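Local coordinates for vivid PAS protein VVD (Neurospora crassa, PDB 3D72) that probably acts as a blue-light photoreceptor of the LOV type, binding flavin-adenine dinucleotide and forming a rapidly exchanging dimer when light activates it, at residues M1-I12 with Q45-A53; C73-G81 with V114-Q122. The protein carries 1 engineered substitution. All blocks are in the same frame, centred on the assembly; numbering follows the deposited sequence.

Contact 1 (M1-I12 with Q45-A53); sequences MHTLYAPGGYDI and QKDTPIVYA
Gln45 NE2 is gripped by two acceptors. One is Leu4 O, 2.8 Å from Gln45 NE2, and the other is Asp42 OD2 on strand 38-42. The same amide also takes a bond: Leu4 N donates to Gln45 OE1 over 2.8 Å, nearly straight at 176° and on a lone pair in the carbonyl plane. The carboxamide thus pairs with both backbone polar groups of Leu4, and the two bonds fix its rotation. The Gln45 chain runs extended beyond CG, which carries the amide across to Leu4.

Thr3 lies against Pro49. Its OG1 bonds to Gly70 O and shares a water with Lys46 O. The methyl CG2 of Thr3 packs tightly on Pro49 CG at 3.5 Å. Near the chain start, Met1 is bent at chi2 and chi3. This brings its CE to 3.5 Å from Asp47 CB.

Two tyrosines meet Val51, Tyr10 by its face and Tyr5 by its edge. Val51 CG2 sits over the Tyr10 ring, offset toward the rim, 3.9 Å from the centroid. The edge of Tyr5 meets the Val51 backbone, with Ile50 O in the ring plane. Tyr10 OH accepts from Ala6 N at 2.9 Å, which ties the ring to the start of the type II turn from Ala6 to Gly9. Farther on, Ile12 CG1 lies over the centre of the Tyr52 ring, 3.7 Å from its centroid. Met1 of the second subunit packs on both Ile12 and Tyr52.

The N-terminal arm therefore runs along the outermost strand 50-53 of the PAS sheet before entering helix 12-21, which Asp11 caps. Strand 38-42 is the antiparallel neighbour of strand 50-53, with a classic beta bulge at Val51 and Tyr52 opposite Leu40, and Tyr10 also reaches Leu40.

Contact 2 (C73-G81 with V114-Q122); sequences CRFLQSPDG and VVNFKKNGQ. With FAD (flavin-adenine dinucleotide), chain C.
One backbone hydrogen bond joins the two segments directly. Phe117 N donates to Leu76 O over 2.8 Å, bent at the hydrogen to 140°. Asn116 CA also approaches that carbonyl with a CH...O contact. Water 2 lies between Ser78 O and Phe117 O, and water 3 bridges Pro79 O and Lys119 O.

The van der Waals contacts centre on Phe117. Its apolar partner is Pro79, whose CD lies over the middle of the ring, 3.7 Å from the centroid, a CH-pi contact. Gln77 O meets the ring edge near its plane. Leu76 CB packs beside the amide of Asn116, 3.5 Å from OD1, while Leu76 CD1 reaches FAD O4.

The polar side chains meet at the flavin. Asn116 reads its pyrimidine edge: OD1 accepts from FAD N3 at 2.9 Å and ND2 gives to FAD O2 at 2.9 Å. The same ND2 bonds to Val115 O, and Asn126 ND2 donates to Asn116 OD1, so each end of the amide has a second partner. Gln77 NE2 also donates to FAD O2 and to the ribityl O4'. Arg89 holds the other end of that amide, at Gln77 OE1. Arg74 NE and NH1 donate to O2P and O1P of the ribityl-side phosphate.

Cys73 SG stands 3.2 Å from FAD C4X. In LOV domains this cysteine of the GXNCRFLQ motif bonds to that carbon in light, and the placement is consistent with this. The two amide donors at FAD O2 would tend to stabilise negative charge there, and Asn116 OD1 matches the N-H at FAD N3.

Starting at the N terminus, residues 1-12 form the arm of contact 1. The chain then runs through helix 12-21 and strand 38-42 before 45-53 closes that loop. Contact 2 opens only later, at 73-81, and closes at 114-122 after helix 94-106. The two loops are in series and neither nests nor crosses. Each reaches one edge of the same antiparallel sheet, strand 50-53 in contact 1 and strand 110-117 in contact 2. Their centres are 21 Å apart, yet they touch. Asp47 OD2 makes a salt bridge of 2.8 Å with Arg74 NH2, and Ile50 packs on Cys73 and Phe75. Segment 45-53, against which the arm packs, thus touches residues of the flavin site.

Contact 1 (M1-I12 with Q45-A53)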
loop_
_atom_site.group_PDB
_atom_site.type_symbol
_atom_site.label_atom_id
_atom_site.label_comp_id
_atom_site.label_asym_id
_atom_site.label_seq_id
_atom_site.Cartn_x
_atom_site.Cartn_y
_atom_site.Cartn_z
ATOM N N MET A 1 -28.491 -2.300 -14.933
ATOM C CA MET A 1 -27.474 -2.723 -13.953
ATOM C C MET A 1 -28.092 -2.732 -12.542
ATOM O O MET A 1 -28.950 -1.908 -12.237
ATOM C CB MET A 1 -26.294 -1.767 -14.042
ATOM C CG MET A 1 -25.575 -1.839 -15.401
ATOM S SD MET A 1 -24.681 -3.395 -15.606
ATOM C CE MET A 1 -23.043 -2.910 -15.035
ATOM N N HIS A 2 -27.688 -3.682 -11.702
ATOM C CA HIS A 2 -28.201 -3.804 -10.321
ATOM C C HIS A 2 -27.061 -4.236 -9.426
ATOM O O HIS A 2 -27.151 -5.193 -8.656
ATOM C CB HIS A 2 -29.330 -4.826 -10.279
ATOM C CG HIS A 2 -30.468 -4.473 -11.178
ATOM N ND1 HIS A 2 -31.286 -3.387 -10.945
ATOM C CD2 HIS A 2 -30.855 -4.986 -12.369
ATOM C CE1 HIS A 2 -32.123 -3.245 -11.956
ATOM N NE2 HIS A 2 -31.881 -4.202 -12.834
ATOM N N THR A 3 -25.982 -3.487 -9.534
ATOM C CA THR A 3 -24.778 -3.766 -8.793
ATOM C C THR A 3 -24.928 -3.742 -7.274
ATOM O O THR A 3 -25.649 -2.913 -6.716
ATOM C CB THR A 3 -23.696 -2.782 -9.230
ATOM O OG1 THR A 3 -23.625 -2.784 -10.662
ATOM C CG2 THR A 3 -22.353 -3.172 -8.648
ATOM N N LEU A 4 -24.248 -4.677 -6.622
ATOM C CA LEU A 4 -24.249 -4.770 -5.171
ATOM C C LEU A 4 -22.887 -4.267 -4.703
ATOM O O LEU A 4 -21.888 -4.425 -5.410
ATOM C CB LEU A 4 -24.437 -6.218 -4.721
ATOM C CG LEU A 4 -25.804 -6.845 -5.009
ATOM C CD1 LEU A 4 -25.759 -8.337 -4.711
ATOM C CD2 LEU A 4 -26.877 -6.143 -4.180
ATOM N N TYR A 5 -22.849 -3.660 -3.522
ATOM C CA TYR A 5 -21.601 -3.141 -2.987
ATOM C C TYR A 5 -21.257 -3.813 -1.671
ATOM O O TYR A 5 -22.127 -4.039 -0.827
ATOM C CB TYR A 5 -21.700 -1.624 -2.806
ATOM C CG TYR A 5 -22.148 -0.912 -4.065
ATOM C CD1 TYR A 5 -23.490 -0.583 -4.263
ATOM C CD2 TYR A 5 -21.237 -0.604 -5.079
ATOM C CE1 TYR A 5 -23.914 0.034 -5.431
ATOM C CE2 TYR A 5 -21.654 0.012 -6.253
ATOM C CZ TYR A 5 -22.994 0.329 -6.424
ATOM O OH TYR A 5 -23.417 0.940 -7.584
ATOM N N ALA A 6 -19.984 -4.150 -1.510
ATOM C CA ALA A 6 -19.503 -4.804 -0.302
ATOM C C ALA A 6 -19.801 -4.008 0.958
ATOM O O ALA A 6 -19.384 -2.865 1.102
ATOM C CB ALA A 6 -18.000 -5.042 -0.409
ATOM N N PRO A 7 -20.563 -4.596 1.885
ATOM C CA PRO A 7 -20.825 -3.824 3.096
ATOM C C PRO A 7 -19.472 -3.723 3.801
ATOM O O PRO A 7 -18.727 -4.698 3.836
ATOM C CB PRO A 7 -21.831 -4.688 3.854
ATOM C CG PRO A 7 -21.501 -6.084 3.396
ATOM C CD PRO A 7 -21.244 -5.904 1.917
ATOM N N GLY A 8 -19.133 -2.569 4.328
ATOM C CA GLY A 8 -17.836 -2.445 4.986
ATOM C C GLY A 8 -16.897 -1.767 4.024
ATOM O O GLY A 8 -15.879 -1.202 4.436
ATOM N N GLY A 9 -17.224 -1.811 2.723
ATOM C CA GLY A 9 -16.389 -1.149 1.751
ATOM C C GLY A 9 -15.289 -2.020 1.173
ATOM O O GLY A 9 -15.211 -3.210 1.464
ATOM N N TYR A 10 -14.392 -1.409 0.404
ATOM C CA TYR A 10 -13.313 -2.162 -0.211
ATOM C C TYR A 10 -11.911 -1.938 0.338
ATOM O O TYR A 10 -11.591 -0.848 0.781
ATOM C CB TYR A 10 -13.319 -1.912 -1.719
ATOM C CG TYR A 10 -14.603 -2.371 -2.358
ATOM C CD1 TYR A 10 -15.708 -1.530 -2.421
ATOM C CD2 TYR A 10 -14.743 -3.683 -2.808
ATOM C CE1 TYR A 10 -16.936 -1.995 -2.913
ATOM C CE2 TYR A 10 -15.957 -4.157 -3.300
ATOM C CZ TYR A 10 -17.050 -3.308 -3.344
ATOM O OH TYR A 10 -18.263 -3.782 -3.793
ATOM N N ASP A 11 -11.090 -2.983 0.290
ATOM C CA ASP A 11 -9.713 -2.911 0.780
ATOM C C ASP A 11 -8.794 -2.252 -0.247
ATOM O O ASP A 11 -7.827 -2.866 -0.710
ATOM C CB ASP A 11 -9.178 -4.311 1.104
ATOM C CG ASP A 11 -7.897 -4.267 1.928
ATOM O OD1 ASP A 11 -7.461 -3.152 2.302
ATOM O OD2 ASP A 11 -7.337 -5.348 2.204
ATOM N N ILE A 12 -9.085 -0.997 -0.572
ATOM C CA ILE A 12 -8.293 -0.263 -1.545
ATOM C C ILE A 12 -6.822 -0.189 -1.145
ATOM O O ILE A 12 -5.947 -0.379 -1.993
ATOM C CB ILE A 12 -8.850 1.161 -1.760
ATOM C CG1 ILE A 12 -10.312 1.082 -2.219
ATOM C CG2 ILE A 12 -7.990 1.914 -2.781
ATOM C CD1 ILE A 12 -10.541 0.220 -3.457
ATOM N N GLN A 45 -19.381 -9.321 -11.262
ATOM C CA GLN A 45 -20.752 -8.836 -11.325
ATOM C C GLN A 45 -21.019 -8.470 -12.772
ATOM O O GLN A 45 -20.090 -8.209 -13.532
ATOM C CB GLN A 45 -20.984 -7.634 -10.406
ATOM C CG GLN A 45 -21.115 -8.024 -8.937
ATOM C CD GLN A 45 -21.676 -6.911 -8.079
ATOM O OE1 GLN A 45 -22.869 -6.595 -8.144
ATOM N NE2 GLN A 45 -20.815 -6.296 -7.272
ATOM N N LYS A 46 -22.287 -8.451 -13.151
ATOM C CA LYS A 46 -22.659 -8.153 -14.525
ATOM C C LYS A 46 -22.065 -6.876 -15.092
ATOM O O LYS A 46 -22.266 -5.795 -14.558
ATOM C CB LYS A 46 -24.180 -8.092 -14.655
ATOM C CG LYS A 46 -24.644 -7.487 -15.954
ATOM C CD LYS A 46 -25.504 -8.444 -16.729
ATOM C CE LYS A 46 -26.408 -7.678 -17.669
ATOM N NZ LYS A 46 -27.318 -6.791 -16.887
ATOM N N ASP A 47 -21.342 -7.038 -16.195
ATOM C CA ASP A 47 -20.705 -5.955 -16.933
ATOM C C ASP A 47 -19.627 -5.177 -16.189
ATOM O O ASP A 47 -19.500 -3.968 -16.368
ATOM C CB ASP A 47 -21.767 -4.997 -17.479
ATOM C CG ASP A 47 -21.308 -4.271 -18.741
ATOM O OD1 ASP A 47 -20.370 -4.768 -19.414
ATOM O OD2 ASP A 47 -21.898 -3.219 -19.069
ATOM N N THR A 48 -18.860 -5.889 -15.366
ATOM C CA THR A 48 -17.730 -5.324 -14.622
ATOM C C THR A 48 -17.967 -3.901 -14.115
ATOM O O THR A 48 -17.290 -2.948 -14.525
ATOM C CB THR A 48 -16.471 -5.348 -15.527
ATOM O OG1 THR A 48 -16.437 -6.597 -16.244
ATOM C CG2 THR A 48 -15.215 -5.207 -14.703
ATOM N N PRO A 49 -18.919 -3.735 -13.190
ATOM C CA PRO A 49 -19.243 -2.419 -12.638
ATOM C C PRO A 49 -18.241 -1.774 -11.682
ATOM O O PRO A 49 -17.535 -2.462 -10.950
ATOM C CB PRO A 49 -20.575 -2.674 -11.948
ATOM C CG PRO A 49 -20.388 -4.047 -11.396
ATOM C CD PRO A 49 -19.745 -4.786 -12.559
ATOM N N ILE A 50 -18.204 -0.444 -11.700
ATOM C CA ILE A 50 -17.365 0.316 -10.793
ATOM C C ILE A 50 -17.993 0.174 -9.412
ATOM O O ILE A 50 -19.181 0.445 -9.237
ATOM C CB ILE A 50 -17.352 1.820 -11.160
ATOM C CG1 ILE A 50 -16.706 2.021 -12.534
ATOM C CG2 ILE A 50 -16.626 2.610 -10.096
ATOM C CD1 ILE A 50 -16.893 3.419 -13.093
ATOM N N VAL A 51 -17.209 -0.263 -8.437
ATOM C CA VAL A 51 -17.725 -0.422 -7.076
ATOM C C VAL A 51 -17.021 0.542 -6.118
ATOM O O VAL A 51 -17.394 0.667 -4.952
ATOM C CB VAL A 51 -17.591 -1.893 -6.567
ATOM C CG1 VAL A 51 -18.507 -2.802 -7.373
ATOM C CG2 VAL A 51 -16.155 -2.374 -6.676
ATOM N N TYR A 52 -15.988 1.220 -6.616
ATOM C CA TYR A 52 -15.265 2.219 -5.830
ATOM C C TYR A 52 -14.603 3.230 -6.751
ATOM O O TYR A 52 -14.016 2.850 -7.755
ATOM C CB TYR A 52 -14.175 1.587 -4.957
ATOM C CG TYR A 52 -13.401 2.625 -4.170
ATOM C CD1 TYR A 52 -12.252 3.225 -4.693
ATOM C CD2 TYR A 52 -13.863 3.059 -2.934
ATOM C CE1 TYR A 52 -11.591 4.238 -3.998
ATOM C CE2 TYR A 52 -13.211 4.068 -2.237
ATOM C CZ TYR A 52 -12.083 4.652 -2.773
ATOM O OH TYR A 52 -11.470 5.659 -2.068
ATOM N N ALA A 53 -14.706 4.511 -6.403
ATOM C CA ALA A 53 -14.083 5.571 -7.195
ATOM C C ALA A 53 -13.419 6.559 -6.248
ATOM O O ALA A 53 -14.030 7.021 -5.284
ATOM C CB ALA A 53 -15.126 6.282 -8.058
HETATM O O HOH W 1 -23.538 -5.310 -12.046
#

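Contact 2 (C73-G81 with V114-Q122)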
loop_
_atom_site.group_PDB
_atom_site.type_symbol
_atom_site.label_atom_id
_atom_site.label_comp_id
_atom_site.label_asym_id
_atom_site.label_seq_id
_atom_site.Cartn_x
_atom_site.Cartn_y
_atom_site.Cartn_z
ATOM N N CYS A 73 -17.243 1.468 -16.800
ATOM C CA CYS A 73 -16.552 2.713 -17.078
ATOM C C CYS A 73 -16.577 3.196 -18.522
ATOM O O CYS A 73 -16.150 4.312 -18.796
ATOM C CB CYS A 73 -15.110 2.598 -16.599
ATOM S SG CYS A 73 -14.333 4.201 -16.176
ATOM N N ARG A 74 -17.080 2.381 -19.443
ATOM C CA ARG A 74 -17.098 2.807 -20.840
ATOM C C ARG A 74 -17.929 4.062 -21.086
ATOM O O ARG A 74 -17.810 4.670 -22.151
ATOM C CB ARG A 74 -17.596 1.680 -21.760
ATOM C CG ARG A 74 -19.081 1.376 -21.638
ATOM C CD ARG A 74 -19.535 0.396 -22.726
ATOM N NE ARG A 74 -19.098 -0.975 -22.470
ATOM C CZ ARG A 74 -19.674 -1.805 -21.605
ATOM N NH1 ARG A 74 -19.193 -3.034 -21.445
ATOM N NH2 ARG A 74 -20.737 -1.420 -20.915
ATOM N N PHE A 75 -18.757 4.466 -20.124
ATOM C CA PHE A 75 -19.577 5.665 -20.326
ATOM C C PHE A 75 -18.729 6.909 -20.579
ATOM O O PHE A 75 -19.210 7.879 -21.145
ATOM C CB PHE A 75 -20.518 5.906 -19.133
ATOM C CG PHE A 75 -19.823 6.352 -17.876
ATOM C CD1 PHE A 75 -19.510 7.696 -17.671
ATOM C CD2 PHE A 75 -19.496 5.430 -16.882
ATOM C CE1 PHE A 75 -18.876 8.112 -16.506
ATOM C CE2 PHE A 75 -18.860 5.843 -15.713
ATOM C CZ PHE A 75 -18.552 7.181 -15.521
ATOM N N LEU A 76 -17.467 6.878 -20.161
ATOM C CA LEU A 76 -16.581 8.019 -20.363
ATOM C C LEU A 76 -16.212 8.179 -21.836
ATOM O O LEU A 76 -15.668 9.208 -22.232
ATOM C CB LEU A 76 -15.291 7.857 -19.538
ATOM C CG LEU A 76 -15.411 7.970 -18.013
ATOM C CD1 LEU A 76 -14.058 7.689 -17.366
ATOM C CD2 LEU A 76 -15.888 9.361 -17.635
ATOM N N GLN A 77 -16.504 7.166 -22.644
ATOM C CA GLN A 77 -16.158 7.218 -24.057
ATOM C C GLN A 77 -17.078 8.073 -24.910
ATOM O O GLN A 77 -16.848 8.224 -26.108
ATOM C CB GLN A 77 -16.064 5.798 -24.609
ATOM C CG GLN A 77 -14.813 5.071 -24.117
ATOM C CD GLN A 77 -14.980 3.575 -24.065
ATOM O OE1 GLN A 77 -15.774 2.996 -24.817
ATOM N NE2 GLN A 77 -14.216 2.924 -23.182
ATOM N N SER A 78 -18.099 8.646 -24.287
ATOM C CA SER A 78 -19.042 9.505 -25.001
ATOM C C SER A 78 -19.275 10.801 -24.231
ATOM O O SER A 78 -19.367 10.802 -23.006
ATOM C CB SER A 78 -20.375 8.784 -25.197
ATOM O OG SER A 78 -21.265 9.576 -25.967
ATOM N N PRO A 79 -19.383 11.932 -24.946
ATOM C CA PRO A 79 -19.607 13.206 -24.261
ATOM C C PRO A 79 -20.970 13.293 -23.586
ATOM O O PRO A 79 -21.214 14.182 -22.773
ATOM C CB PRO A 79 -19.431 14.236 -25.376
ATOM C CG PRO A 79 -19.835 13.487 -26.601
ATOM C CD PRO A 79 -19.210 12.130 -26.395
ATOM N N ASP A 80 -21.859 12.364 -23.925
ATOM C CA ASP A 80 -23.180 12.349 -23.323
ATOM C C ASP A 80 -23.266 11.189 -22.335
ATOM O O ASP A 80 -24.323 10.909 -21.763
ATOM C CB ASP A 80 -24.264 12.251 -24.409
ATOM C CG ASP A 80 -24.070 11.070 -25.340
ATOM O OD1 ASP A 80 -24.564 11.132 -26.487
ATOM O OD2 ASP A 80 -23.438 10.077 -24.928
ATOM N N GLY A 81 -22.128 10.530 -22.126
ATOM C CA GLY A 81 -22.065 9.413 -21.201
ATOM C C GLY A 81 -22.967 8.250 -21.562
ATOM O O GLY A 81 -23.326 7.449 -20.700
ATOM N N VAL A 114 -6.826 6.498 -24.189
ATOM C CA VAL A 114 -8.160 6.445 -24.759
ATOM C C VAL A 114 -8.850 7.792 -24.661
ATOM O O VAL A 114 -8.731 8.496 -23.660
ATOM C CB VAL A 114 -9.031 5.364 -24.047
ATOM C CG1 VAL A 114 -9.190 5.693 -22.576
ATOM C CG2 VAL A 114 -10.400 5.268 -24.718
ATOM N N VAL A 115 -9.558 8.164 -25.719
ATOM C CA VAL A 115 -10.275 9.423 -25.708
ATOM C C VAL A 115 -11.477 9.276 -24.785
ATOM O O VAL A 115 -12.256 8.337 -24.923
ATOM C CB VAL A 115 -10.755 9.811 -27.122
ATOM C CG1 VAL A 115 -11.659 11.031 -27.046
ATOM C CG2 VAL A 115 -9.553 10.109 -28.005
ATOM N N ASN A 116 -11.598 10.198 -23.834
ATOM C CA ASN A 116 -12.697 10.211 -22.873
ATOM C C ASN A 116 -13.297 11.609 -22.798
ATOM O O ASN A 116 -12.742 12.581 -23.326
ATOM C CB ASN A 116 -12.213 9.801 -21.470
ATOM C CG ASN A 116 -12.144 8.279 -21.268
ATOM O OD1 ASN A 116 -11.840 7.814 -20.168
ATOM N ND2 ASN A 116 -12.428 7.511 -22.315
ATOM N N PHE A 117 -14.438 11.717 -22.135
ATOM C CA PHE A 117 -15.115 12.999 -22.005
ATOM C C PHE A 117 -15.588 13.229 -20.575
ATOM O O PHE A 117 -16.130 12.323 -19.944
ATOM C CB PHE A 117 -16.319 13.049 -22.954
ATOM C CG PHE A 117 -15.959 12.871 -24.395
ATOM C CD1 PHE A 117 -15.660 13.971 -25.193
ATOM C CD2 PHE A 117 -15.886 11.600 -24.946
ATOM C CE1 PHE A 117 -15.278 13.805 -26.521
ATOM C CE2 PHE A 117 -15.503 11.411 -26.270
ATOM C CZ PHE A 117 -15.200 12.528 -27.066
ATOM N N LYS A 118 -15.371 14.436 -20.084
ATOM C CA LYS A 118 -15.788 14.792 -18.744
ATOM C C LYS A 118 -17.296 15.022 -18.809
ATOM O O LYS A 118 -17.882 15.081 -19.890
ATOM C CB LYS A 118 -15.047 16.048 -18.287
ATOM C CG LYS A 118 -13.527 15.918 -18.360
ATOM C CD LYS A 118 -12.847 17.086 -17.681
ATOM C CE LYS A 118 -11.335 16.930 -17.682
ATOM N NZ LYS A 118 -10.683 17.999 -16.875
ATOM N N LYS A 119 -17.946 15.143 -17.627
ATOM C CA LYS A 119 -19.386 15.341 -17.557
ATOM C C LYS A 119 -19.880 16.521 -18.393
ATOM O O LYS A 119 -20.950 16.454 -19.004
ATOM C CB LYS A 119 -19.807 15.545 -16.091
ATOM C CG LYS A 119 -21.315 15.752 -15.868
ATOM C CD LYS A 119 -21.628 15.973 -14.389
ATOM C CE LYS A 119 -23.090 16.340 -14.169
ATOM N NZ LYS A 119 -24.003 15.298 -14.707
ATOM N N ASN A 120 -19.108 17.600 -18.401
ATOM C CA ASN A 120 -19.481 18.788 -19.159
ATOM C C ASN A 120 -19.168 18.647 -20.645
ATOM O O ASN A 120 -19.303 19.607 -21.408
ATOM C CB ASN A 120 -18.784 20.032 -18.587
ATOM C CG ASN A 120 -17.281 20.032 -18.811
ATOM O OD1 ASN A 120 -16.587 20.959 -18.391
ATOM N ND2 ASN A 120 -16.773 19.007 -19.477
ATOM N N GLY A 121 -18.740 17.456 -21.052
ATOM C CA GLY A 121 -18.435 17.210 -22.453
ATOM C C GLY A 121 -17.021 17.518 -22.913
ATOM O O GLY A 121 -16.708 17.343 -24.094
ATOM N N GLN A 122 -16.160 17.965 -22.007
ATOM C CA GLN A 122 -14.788 18.283 -22.388
ATOM C C GLN A 122 -13.996 17.034 -22.757
ATOM O O GLN A 122 -13.859 16.108 -21.959
ATOM C CB GLN A 122 -14.062 19.015 -21.262
ATOM C CG GLN A 122 -12.571 19.200 -21.530
ATOM C CD GLN A 122 -11.789 19.577 -20.283
ATOM O OE1 GLN A 122 -10.590 19.314 -20.186
ATOM N NE2 GLN A 122 -12.466 20.206 -19.326
HETATM P PA FAD C . -17.052 -3.692 -26.394
HETATM O O1A FAD C . -18.254 -2.911 -25.991
HETATM O O2A FAD C . -17.243 -5.120 -26.738
HETATM O O5B FAD C . -16.354 -2.927 -27.597
HETATM C C5B FAD C . -15.170 -3.403 -28.267
HETATM C C4B FAD C . -14.976 -2.550 -29.517
HETATM O O4B FAD C . -13.833 -3.079 -30.211
HETATM C C3B FAD C . -16.162 -2.549 -30.506
HETATM O O3B FAD C . -16.631 -1.271 -30.851
HETATM C C2B FAD C . -15.680 -3.346 -31.713
HETATM O O2B FAD C . -16.087 -2.911 -32.984
HETATM C C1B FAD C . -14.157 -3.423 -31.565
HETATM N N9A FAD C . -13.602 -4.745 -31.788
HETATM C C8A FAD C . -13.873 -5.897 -31.104
HETATM N N7A FAD C . -13.225 -6.952 -31.540
HETATM C C5A FAD C . -12.492 -6.462 -32.609
HETATM C C6A FAD C . -11.570 -7.103 -33.511
HETATM N N6A FAD C . -11.299 -8.409 -33.430
HETATM N N1A FAD C . -10.986 -6.342 -34.480
HETATM C C2A FAD C . -11.287 -5.016 -34.537
HETATM N N3A FAD C . -12.123 -4.308 -33.743
HETATM C C4A FAD C . -12.711 -5.134 -32.774
HETATM N N1 FAD C . -12.609 2.886 -20.177
HETATM C C2 FAD C . -12.515 4.223 -20.395
HETATM O O2 FAD C . -12.824 4.743 -21.483
HETATM N N3 FAD C . -12.035 5.057 -19.373
HETATM C C4 FAD C . -11.656 4.626 -18.100
HETATM O O4 FAD C . -11.231 5.454 -17.262
HETATM C C4X FAD C . -11.745 3.235 -17.886
HETATM N N5 FAD C . -11.393 2.722 -16.624
HETATM C C5X FAD C . -11.498 1.355 -16.433
HETATM C C6 FAD C . -11.145 0.813 -15.159
HETATM C C7 FAD C . -11.258 -0.530 -14.888
HETATM C C7M FAD C . -10.830 -1.010 -13.494
HETATM C C8 FAD C . -11.781 -1.416 -15.862
HETATM C C8M FAD C . -11.955 -2.902 -15.619
HETATM C C9 FAD C . -12.137 -0.893 -17.158
HETATM C C9A FAD C . -12.015 0.474 -17.461
HETATM N N10 FAD C . -12.354 1.041 -18.756
HETATM C C10 FAD C . -12.263 2.403 -18.935
HETATM C "C1'" FAD C . -12.818 0.205 -19.899
HETATM C "C2'" FAD C . -14.272 -0.165 -20.057
HETATM O "O2'" FAD C . -14.827 -0.407 -18.759
HETATM C "C3'" FAD C . -14.336 -1.388 -21.002
HETATM O "O3'" FAD C . -13.615 -2.464 -20.403
HETATM C "C4'" FAD C . -13.719 -1.096 -22.411
HETATM O "O4'" FAD C . -14.502 -0.119 -23.070
HETATM C "C5'" FAD C . -13.613 -2.353 -23.291
HETATM O "O5'" FAD C . -14.682 -3.275 -23.028
HETATM P P FAD C . -16.124 -3.130 -23.675
HETATM O O1P FAD C . -17.005 -3.996 -22.886
HETATM O O2P FAD C . -16.518 -1.702 -23.759
HETATM O O3P FAD C . -16.037 -3.711 -25.168
HETATM O O HOH W 2 -18.506 11.008 -20.283
HETATM O O HOH W 3 -21.779 16.706 -21.381
#